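Local coordinates for protein beta-galactosidase/beta-glucuronidase (Faecalibacterium prausnitzii L2-6, PDB 6MVF) that binds flavin mononucleotide and probably hydrolyses beta-linked sugars, most likely beta-glucuronides, as a glycoside hydrolase family 2 enzyme of a human gut bacterium, at residues D58-N63 / D304-G309; S150-F155 / F538-R543; E490-W495 / R551-L556. All blocks are in the same frame, centred on the assembly; numbering follows the deposited sequence.

Interaction 1 (D58-N63 / D304-G309); sequences DGMDGN and DKLYKG
Met60 reaches from the sugar-binding domain into the bulged loop 304-309 of the TIM-barrel domain, and its side chain carries nearly all of the contact. The receiving loop is folded on itself as a classic beta bulge: Lys308 and Gly309 both face Lys305, through the backbone bonds Lys308 N to Lys305 O and Lys305 N to Gly309 O. Met60 runs straight out as far as its sulfur and then bends at the last torsion (chi3 79°), which turns the methyl group in over the backbone of the bulge. Met60 CE comes to rest 3.4 Å from Lys305 O. The sulfur takes a weak hydrogen bond from Tyr307 N, 3.3 Å from Met60 SD and nearly straight at 166°.

Tyr307 supplies the second surface. Its ring lies obliquely to the methionine, with Met60 CG 3.9 Å from Tyr307 CD1, and the sulfur is 5.1 Å from the ring centroid in a Met-aromatic contact. Leu306 CD1 sits over one ring face near the rim, while the hydroxyl is bonded to Glu265 of the second subunit, so this residue links a domain joint to a subunit interface. Leu84 of that subunit packs on both Tyr307 and Asp61.

Asp61 touches the ring more lightly, Asp61 CB lying 4.4 Å from Tyr307 CE1. Its carboxylate turns back to its own loop in an Asx turn: OD1 accepts from Asn63 N above the carboxylate plane, and from Asn63 ND2, 3.0 Å from Asp61 OD1, through the syn lone pair.

Interaction 2 (S150-F155 / F538-R543); sequences SADFTF and FGCAAR
Phe153 and Cys540 bring their CA atoms to 4.3 Å where the irregular loop 150-155 runs beside the short strand 538-540, and Thr154 N bonds to Gly539 O at 3.2 Å. Past the strand, a type I turn from Cys540 to Arg543 brings the arginine round to face Asp152.

Asp152, the centre of an inverse gamma turn, extends its carboxylate directly opposite its own backbone nitrogen (chi1 -178°) and so delivers it to that arginine. The grip is side-on and twofold. Arg543 NE meets Asp152 OD1 at 3.0 Å along an almost straight bond lying in the guanidinium plane; Arg543 NH2 reaches Asp152 OD2 at 2.8 Å from above the carboxylate plane, and the two flat groups are turned 38° from each other. Asn552 also donates to OD2, and Tyr459 is bonded to NH2, which should further restrict rotation of both groups.

At the other end Thr154 OG1 accepts from Ala541 N at 3.1 Å and is bonded to Gly59 O as well, so one buried hydroxyl joins three parts of the chain. Cys540 SG lies between these polar ends. Alongside, the Phe538 ring turns an edge to Asp152 O, while Phe153 CB approaches the same ring obliquely. This meeting of loop and strand is one of the contacts that join the sugar-binding and TIM-barrel domains of this family 2 glycoside hydrolase.

Interaction 3 (E490-W495 / R551-L556); sequences EGIINW and RNNKGL
Glu490 lies against Asn553 and Lys554, two loops of the barrel domain meeting through one acidic side chain. The backbone sets the register: Gly491 N donates to Asn553 O at 3.0 Å, nearly straight at 170°. From there the glutamate leaves with CB near that same carbonyl oxygen. Next along, Glu490 CG packs against the aliphatic part of the lysine, 3.8 Å from Lys554 CG, and the chain then bends at chi2 (-98°), folding the carboxylate back along the 551-556 segment; Glu490 CD thus comes 3.6 Å from Lys554 CG. At the tip the two oxygens part company. OE1 receives a weak hydrogen bond from Asn553 N, 3.1 Å from Glu490 OE1. OE2 forms a salt bridge with the lysine, Lys554 NZ lying 3.2 Å from Glu490 OE2 in a weak bond, and is also bonded to water 2 at 2.7 Å. The ammonium has a stronger partner in Tyr459.

With an alanine here, Lys554 is likely to be left without this carboxylate and Asn553 N without its acceptor, the lysine chain being freer to shift. Nearby, Asn553 ND2 donates to water 1 at 2.8 Å and lies beside Ile492 CD1. The 490-495 loop also borders the second subunit, whose Asn264 bonds to Gly491 O.

Asn552 OD1 accepts from Lys554 N, 3.1 Å away, making an Asx turn that fixes the asparagine relative to the lysine. The sequence Asn552-Asn553-Lys554 matches the Asn-x-Lys signature with which beta-glucuronidases of this family recognise the glucuronate carboxylate; a similar role here is inferred, and Glu490 would then act as a second-shell residue holding Lys554 and the backbone of Asn553.

In the fold
From the N terminus, 58-63 and then 150-155, both loops of the sugar-binding domain, meet the barrel domain. Interaction 1 closes the first long loop at 304-309, just after a barrel strand. Interaction 2, opened inside that loop, closes only at 538-543, so the two cross. Interaction 3 opens at 490-495 and closes at 551-556, crossing interaction 2 but following interaction 1 in series. Strands 538-540 and 551-552 pair antiparallel, placing interactions 2 and 3 on one small sheet. Asp304 to Gly539 joins interactions 1 and 2, and Met60 to Arg551 joins 1 and 3. Interactions 1 and 3 also touch the second subunit.

Interaction 1 (D58-N63 / D304-G309)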
loop_
_atom_site.group_PDB
_atom_site.type_symbol
_atom_site.label_atom_id
_atom_site.label_comp_id
_atom_site.label_asym_id
_atom_site.label_seq_id
_atom_site.Cartn_x
_atom_site.Cartn_y
_atom_site.Cartn_z
ATOM N N ASP A 58 4.506 24.165 25.285
ATOM C CA ASP A 58 4.987 24.821 26.503
ATOM C C ASP A 58 5.505 23.813 27.531
ATOM O O ASP A 58 6.290 24.190 28.411
ATOM C CB ASP A 58 3.912 25.750 27.101
ATOM C CG ASP A 58 2.693 25.009 27.662
ATOM O OD1 ASP A 58 2.578 23.773 27.488
ATOM O OD2 ASP A 58 1.830 25.683 28.285
ATOM N N GLY A 59 5.119 22.539 27.409
ATOM C CA GLY A 59 5.621 21.466 28.250
ATOM C C GLY A 59 7.075 21.104 28.003
ATOM O O GLY A 59 7.624 20.286 28.754
ATOM N N MET A 60 7.717 21.711 26.982
ATOM C CA MET A 60 9.119 21.410 26.710
ATOM C C MET A 60 9.902 22.537 26.029
ATOM O O MET A 60 11.033 22.291 25.576
ATOM C CB MET A 60 9.208 20.129 25.871
ATOM C CG MET A 60 8.868 20.265 24.396
ATOM S SD MET A 60 9.035 18.646 23.596
ATOM C CE MET A 60 7.516 17.848 24.077
ATOM N N ASP A 61 9.384 23.764 25.956
ATOM C CA ASP A 61 10.134 24.822 25.288
ATOM C C ASP A 61 10.982 25.638 26.252
ATOM O O ASP A 61 11.744 26.506 25.805
ATOM C CB ASP A 61 9.201 25.750 24.501
ATOM C CG ASP A 61 8.150 26.403 25.378
ATOM O OD1 ASP A 61 8.116 26.090 26.590
ATOM O OD2 ASP A 61 7.362 27.234 24.860
ATOM N N GLY A 62 10.887 25.371 27.551
ATOM C CA GLY A 62 11.687 26.106 28.513
ATOM C C GLY A 62 11.230 27.528 28.778
ATOM O O GLY A 62 12.058 28.381 29.136
ATOM N N ASN A 63 9.932 27.815 28.613
ATOM C CA ASN A 63 9.437 29.143 28.957
ATOM C C ASN A 63 9.449 29.371 30.462
ATOM O O ASN A 63 9.559 30.517 30.908
ATOM C CB ASN A 63 8.031 29.349 28.403
ATOM C CG ASN A 63 6.977 28.627 29.211
ATOM O OD1 ASN A 63 6.458 29.165 30.194
ATOM N ND2 ASN A 63 6.650 27.400 28.805
ATOM N N ASP A 304 7.229 11.026 25.106
ATOM C CA ASP A 304 7.060 12.316 24.463
ATOM C C ASP A 304 8.022 12.448 23.287
ATOM O O ASP A 304 8.933 11.640 23.109
ATOM C CB ASP A 304 7.237 13.470 25.474
ATOM C CG ASP A 304 8.632 13.507 26.139
ATOM O OD1 ASP A 304 9.459 12.588 25.937
ATOM O OD2 ASP A 304 8.898 14.481 26.876
ATOM N N LYS A 305 7.799 13.479 22.466
ATOM C CA LYS A 305 8.624 13.717 21.283
ATOM C C LYS A 305 8.598 15.204 20.966
ATOM O O LYS A 305 7.625 15.886 21.290
ATOM C CB LYS A 305 8.119 12.907 20.094
ATOM C CG LYS A 305 9.126 12.654 19.012
ATOM C CD LYS A 305 8.538 11.653 17.997
ATOM C CE LYS A 305 9.465 11.451 16.824
ATOM N NZ LYS A 305 9.050 10.321 15.950
ATOM N N LEU A 306 9.668 15.694 20.323
ATOM C CA LEU A 306 9.897 17.125 20.117
ATOM C C LEU A 306 8.674 17.879 19.604
ATOM O O LEU A 306 8.256 17.689 18.458
ATOM C CB LEU A 306 11.060 17.363 19.155
ATOM C CG LEU A 306 11.458 18.845 19.018
ATOM C CD1 LEU A 306 12.002 19.379 20.322
ATOM C CD2 LEU A 306 12.479 19.067 17.920
ATOM N N TYR A 307 8.119 18.745 20.464
ATOM C CA TYR A 307 6.963 19.619 20.222
ATOM C C TYR A 307 5.708 18.856 19.830
ATOM O O TYR A 307 4.787 19.428 19.247
ATOM C CB TYR A 307 7.287 20.715 19.198
ATOM C CG TYR A 307 8.476 21.529 19.645
ATOM C CD1 TYR A 307 8.553 22.010 20.944
ATOM C CD2 TYR A 307 9.551 21.758 18.792
ATOM C CE1 TYR A 307 9.648 22.724 21.371
ATOM C CE2 TYR A 307 10.645 22.475 19.199
ATOM C CZ TYR A 307 10.699 22.955 20.498
ATOM O OH TYR A 307 11.809 23.675 20.921
ATOM N N LYS A 308 5.623 17.585 20.180
ATOM C CA LYS A 308 4.370 16.850 20.130
ATOM C C LYS A 308 3.806 16.589 21.513
ATOM O O LYS A 308 2.728 15.982 21.618
ATOM C CB LYS A 308 4.547 15.497 19.433
ATOM C CG LYS A 308 4.647 15.514 17.959
ATOM C CD LYS A 308 4.892 14.096 17.523
ATOM C CE LYS A 308 4.877 13.981 16.022
ATOM N NZ LYS A 308 4.296 12.665 15.618
ATOM N N GLY A 309 4.521 16.986 22.571
ATOM C CA GLY A 309 4.158 16.548 23.911
ATOM C C GLY A 309 4.209 15.039 23.989
ATOM O O GLY A 309 5.106 14.400 23.426
#

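Interaction 2 (S150-F155 / F538-R543)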
loop_
_atom_site.group_PDB
_atom_site.type_symbol
_atom_site.label_atom_id
_atom_site.label_comp_id
_atom_site.label_asym_id
_atom_site.label_seq_id
_atom_site.Cartn_x
_atom_site.Cartn_y
_atom_site.Cartn_z
ATOM N N SER A 150 4.770 15.038 42.019
ATOM C CA SER A 150 6.128 15.558 42.122
ATOM C C SER A 150 7.051 14.653 41.311
ATOM O O SER A 150 7.336 13.524 41.722
ATOM C CB SER A 150 6.574 15.637 43.583
ATOM O OG SER A 150 7.861 16.227 43.673
ATOM N N ALA A 151 7.522 15.142 40.168
ATOM C CA ALA A 151 8.357 14.314 39.311
ATOM C C ALA A 151 9.124 15.188 38.329
ATOM O O ALA A 151 8.761 16.336 38.066
ATOM C CB ALA A 151 7.525 13.268 38.562
ATOM N N ASP A 152 10.198 14.616 37.793
ATOM C CA ASP A 152 11.055 15.281 36.813
ATOM C C ASP A 152 10.577 14.947 35.403
ATOM O O ASP A 152 11.267 14.284 34.634
ATOM C CB ASP A 152 12.509 14.861 37.019
ATOM C CG ASP A 152 13.484 15.564 36.063
ATOM O OD1 ASP A 152 13.330 16.777 35.842
ATOM O OD2 ASP A 152 14.427 14.915 35.559
ATOM N N PHE A 153 9.358 15.378 35.091
ATOM C CA PHE A 153 8.817 15.262 33.741
ATOM C C PHE A 153 7.469 15.951 33.703
ATOM O O PHE A 153 6.751 16.005 34.708
ATOM C CB PHE A 153 8.695 13.797 33.236
ATOM C CG PHE A 153 7.607 12.977 33.898
ATOM C CD1 PHE A 153 7.849 12.300 35.085
ATOM C CD2 PHE A 153 6.359 12.840 33.304
ATOM C CE1 PHE A 153 6.855 11.519 35.693
ATOM C CE2 PHE A 153 5.356 12.063 33.904
ATOM C CZ PHE A 153 5.605 11.409 35.106
ATOM N N THR A 154 7.149 16.474 32.524
ATOM C CA THR A 154 5.939 17.258 32.313
ATOM C C THR A 154 4.675 16.387 32.328
ATOM O O THR A 154 4.641 15.286 31.769
ATOM C CB THR A 154 6.076 18.005 30.985
ATOM O OG1 THR A 154 7.277 18.779 31.020
ATOM C CG2 THR A 154 4.891 18.922 30.734
ATOM N N PHE A 155 3.630 16.900 32.982
ATOM C CA PHE A 155 2.312 16.264 33.016
ATOM C C PHE A 155 1.472 16.856 31.894
ATOM O O PHE A 155 0.595 17.694 32.109
ATOM C CB PHE A 155 1.614 16.484 34.355
ATOM C CG PHE A 155 2.433 16.133 35.551
ATOM C CD1 PHE A 155 3.537 15.291 35.452
ATOM C CD2 PHE A 155 2.092 16.639 36.782
ATOM C CE1 PHE A 155 4.290 14.981 36.572
ATOM C CE2 PHE A 155 2.833 16.334 37.889
ATOM C CZ PHE A 155 3.932 15.504 37.792
ATOM N N PHE A 538 14.052 14.038 27.132
ATOM C CA PHE A 538 12.603 14.149 27.277
ATOM C C PHE A 538 12.281 15.488 27.932
ATOM O O PHE A 538 13.172 16.160 28.468
ATOM C CB PHE A 538 12.020 12.952 28.062
ATOM C CG PHE A 538 12.586 12.785 29.468
ATOM C CD1 PHE A 538 13.739 12.062 29.687
ATOM C CD2 PHE A 538 11.947 13.336 30.561
ATOM C CE1 PHE A 538 14.253 11.901 30.960
ATOM C CE2 PHE A 538 12.446 13.159 31.832
ATOM C CZ PHE A 538 13.600 12.446 32.032
ATOM N N GLY A 539 11.005 15.872 27.902
ATOM C CA GLY A 539 10.593 17.197 28.348
ATOM C C GLY A 539 10.340 17.309 29.849
ATOM O O GLY A 539 9.598 16.510 30.429
ATOM N N CYS A 540 10.994 18.280 30.485
ATOM C CA CYS A 540 10.664 18.643 31.868
ATOM C C CYS A 540 10.659 20.160 31.994
ATOM O O CYS A 540 11.725 20.784 32.039
ATOM C CB CYS A 540 11.619 18.035 32.897
ATOM S SG CYS A 540 10.928 18.215 34.608
ATOM N N ALA A 541 9.458 20.733 32.090
ATOM C CA ALA A 541 9.290 22.189 32.095
ATOM C C ALA A 541 10.140 22.896 33.151
ATOM O O ALA A 541 10.612 24.014 32.906
ATOM C CB ALA A 541 7.818 22.545 32.298
ATOM N N ALA A 542 10.379 22.251 34.306
ATOM C CA ALA A 542 11.105 22.850 35.426
ATOM C C ALA A 542 12.621 22.921 35.244
ATOM O O ALA A 542 13.265 23.645 36.004
ATOM C CB ALA A 542 10.809 22.084 36.721
ATOM N N ARG A 543 13.212 22.213 34.280
ATOM C CA ARG A 543 14.672 22.144 34.178
ATOM C C ARG A 543 15.281 23.399 33.568
ATOM O O ARG A 543 14.763 23.953 32.595
ATOM C CB ARG A 543 15.109 20.954 33.325
ATOM C CG ARG A 543 14.981 19.620 34.001
ATOM C CD ARG A 543 16.214 19.305 34.786
ATOM N NE ARG A 543 16.070 18.000 35.402
ATOM C CZ ARG A 543 17.083 17.244 35.784
ATOM N NH1 ARG A 543 18.332 17.662 35.594
ATOM N NH2 ARG A 543 16.838 16.060 36.331
#

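Interaction 3 (E490-W495 / R551-L556)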
loop_
_atom_site.group_PDB
_atom_site.type_symbol
_atom_site.label_atom_id
_atom_site.label_comp_id
_atom_site.label_asym_id
_atom_site.label_seq_id
_atom_site.Cartn_x
_atom_site.Cartn_y
_atom_site.Cartn_z
ATOM N N GLU A 490 24.194 13.752 31.920
ATOM C CA GLU A 490 23.755 14.661 30.877
ATOM C C GLU A 490 24.813 14.767 29.802
ATOM O O GLU A 490 26.009 14.649 30.065
ATOM C CB GLU A 490 23.456 16.049 31.433
ATOM C CG GLU A 490 22.394 16.030 32.526
ATOM C CD GLU A 490 21.033 16.393 32.002
ATOM O OE1 GLU A 490 21.004 16.926 30.863
ATOM O OE2 GLU A 490 20.022 16.146 32.724
ATOM N N GLY A 491 24.346 14.960 28.576
ATOM C CA GLY A 491 25.162 15.206 27.412
ATOM C C GLY A 491 24.429 16.171 26.497
ATOM O O GLY A 491 23.325 15.889 26.013
ATOM N N ILE A 492 25.026 17.336 26.282
ATOM C CA ILE A 492 24.464 18.365 25.422
ATOM C C ILE A 492 25.452 18.533 24.276
ATOM O O ILE A 492 26.610 18.896 24.506
ATOM C CB ILE A 492 24.211 19.655 26.213
ATOM C CG1 ILE A 492 23.209 19.320 27.334
ATOM C CG2 ILE A 492 23.699 20.760 25.320
ATOM C CD1 ILE A 492 22.734 20.475 28.170
ATOM N N ILE A 493 25.033 18.196 23.050
ATOM C CA ILE A 493 26.033 17.829 22.040
ATOM C C ILE A 493 26.659 19.029 21.327
ATOM O O ILE A 493 27.489 18.852 20.431
ATOM C CB ILE A 493 25.478 16.825 21.002
ATOM C CG1 ILE A 493 24.178 17.303 20.355
ATOM C CG2 ILE A 493 25.278 15.472 21.618
ATOM C CD1 ILE A 493 23.567 16.289 19.414
ATOM N N ASN A 494 26.321 20.251 21.725
ATOM C CA ASN A 494 27.128 21.380 21.270
ATOM C C ASN A 494 28.324 21.697 22.181
ATOM O O ASN A 494 29.231 22.412 21.728
ATOM C CB ASN A 494 26.258 22.632 21.092
ATOM C CG ASN A 494 25.657 23.120 22.389
ATOM O OD1 ASN A 494 24.680 22.561 22.869
ATOM N ND2 ASN A 494 26.240 24.176 22.965
ATOM N N TRP A 495 28.370 21.177 23.432
ATOM C CA TRP A 495 29.533 21.348 24.314
ATOM C C TRP A 495 30.538 20.219 24.102
ATOM O O TRP A 495 30.157 19.044 24.048
ATOM C CB TRP A 495 29.134 21.384 25.794
ATOM C CG TRP A 495 27.986 22.271 26.131
ATOM C CD1 TRP A 495 26.869 21.922 26.832
ATOM C CD2 TRP A 495 27.827 23.660 25.788
ATOM N NE1 TRP A 495 26.017 23.006 26.940
ATOM C CE2 TRP A 495 26.582 24.080 26.308
ATOM C CE3 TRP A 495 28.614 24.583 25.092
ATOM C CZ2 TRP A 495 26.110 25.371 26.153
ATOM C CZ3 TRP A 495 28.141 25.864 24.931
ATOM C CH2 TRP A 495 26.906 26.252 25.457
ATOM N N ARG A 551 14.353 20.588 29.614
ATOM C CA ARG A 551 14.732 19.269 29.135
ATOM C C ARG A 551 15.534 18.502 30.170
ATOM O O ARG A 551 16.358 19.073 30.889
ATOM C CB ARG A 551 15.576 19.359 27.846
ATOM C CG ARG A 551 14.958 20.191 26.733
ATOM C CD ARG A 551 13.776 19.498 26.138
ATOM N NE ARG A 551 13.109 20.373 25.179
ATOM C CZ ARG A 551 13.543 20.638 23.950
ATOM N NH1 ARG A 551 14.660 20.088 23.494
ATOM N NH2 ARG A 551 12.857 21.466 23.178
ATOM N N ASN A 552 15.308 17.197 30.207
ATOM C CA ASN A 552 16.316 16.258 30.675
ATOM C C ASN A 552 17.109 15.779 29.457
ATOM O O ASN A 552 16.530 15.248 28.502
ATOM C CB ASN A 552 15.660 15.100 31.417
ATOM C CG ASN A 552 16.669 14.196 32.100
ATOM O OD1 ASN A 552 17.495 13.575 31.444
ATOM N ND2 ASN A 552 16.590 14.101 33.427
ATOM N N ASN A 553 18.418 16.013 29.465
ATOM C CA ASN A 553 19.276 15.703 28.329
ATOM C C ASN A 553 20.234 14.554 28.631
ATOM O O ASN A 553 21.380 14.531 28.171
ATOM C CB ASN A 553 20.044 16.943 27.872
ATOM C CG ASN A 553 19.157 17.939 27.115
ATOM O OD1 ASN A 553 18.491 17.595 26.124
ATOM N ND2 ASN A 553 19.141 19.174 27.589
ATOM N N LYS A 554 19.756 13.568 29.393
ATOM C CA LYS A 554 20.506 12.356 29.684
ATOM C C LYS A 554 20.280 11.276 28.629
ATOM O O LYS A 554 20.611 10.107 28.875
ATOM C CB LYS A 554 20.153 11.820 31.082
ATOM C CG LYS A 554 20.373 12.814 32.198
ATOM C CD LYS A 554 20.552 12.140 33.563
ATOM C CE LYS A 554 20.664 13.181 34.699
ATOM N NZ LYS A 554 19.352 13.886 34.961
ATOM N N GLY A 555 19.754 11.654 27.457
ATOM C CA GLY A 555 19.434 10.674 26.435
ATOM C C GLY A 555 20.666 10.128 25.735
ATOM O O GLY A 555 21.708 10.775 25.636
ATOM N N LEU A 556 20.557 8.884 25.288
ATOM C CA LEU A 556 21.508 8.363 24.324
ATOM C C LEU A 556 21.190 8.866 22.924
ATOM O O LEU A 556 22.053 8.806 22.044
ATOM C CB LEU A 556 21.506 6.829 24.336
ATOM C CG LEU A 556 21.751 6.085 25.647
ATOM C CD1 LEU A 556 21.341 4.593 25.526
ATOM C CD2 LEU A 556 23.210 6.212 26.061
HETATM O O HOH W 1 19.946 20.133 30.067
HETATM O O HOH W 2 19.015 18.696 32.630
#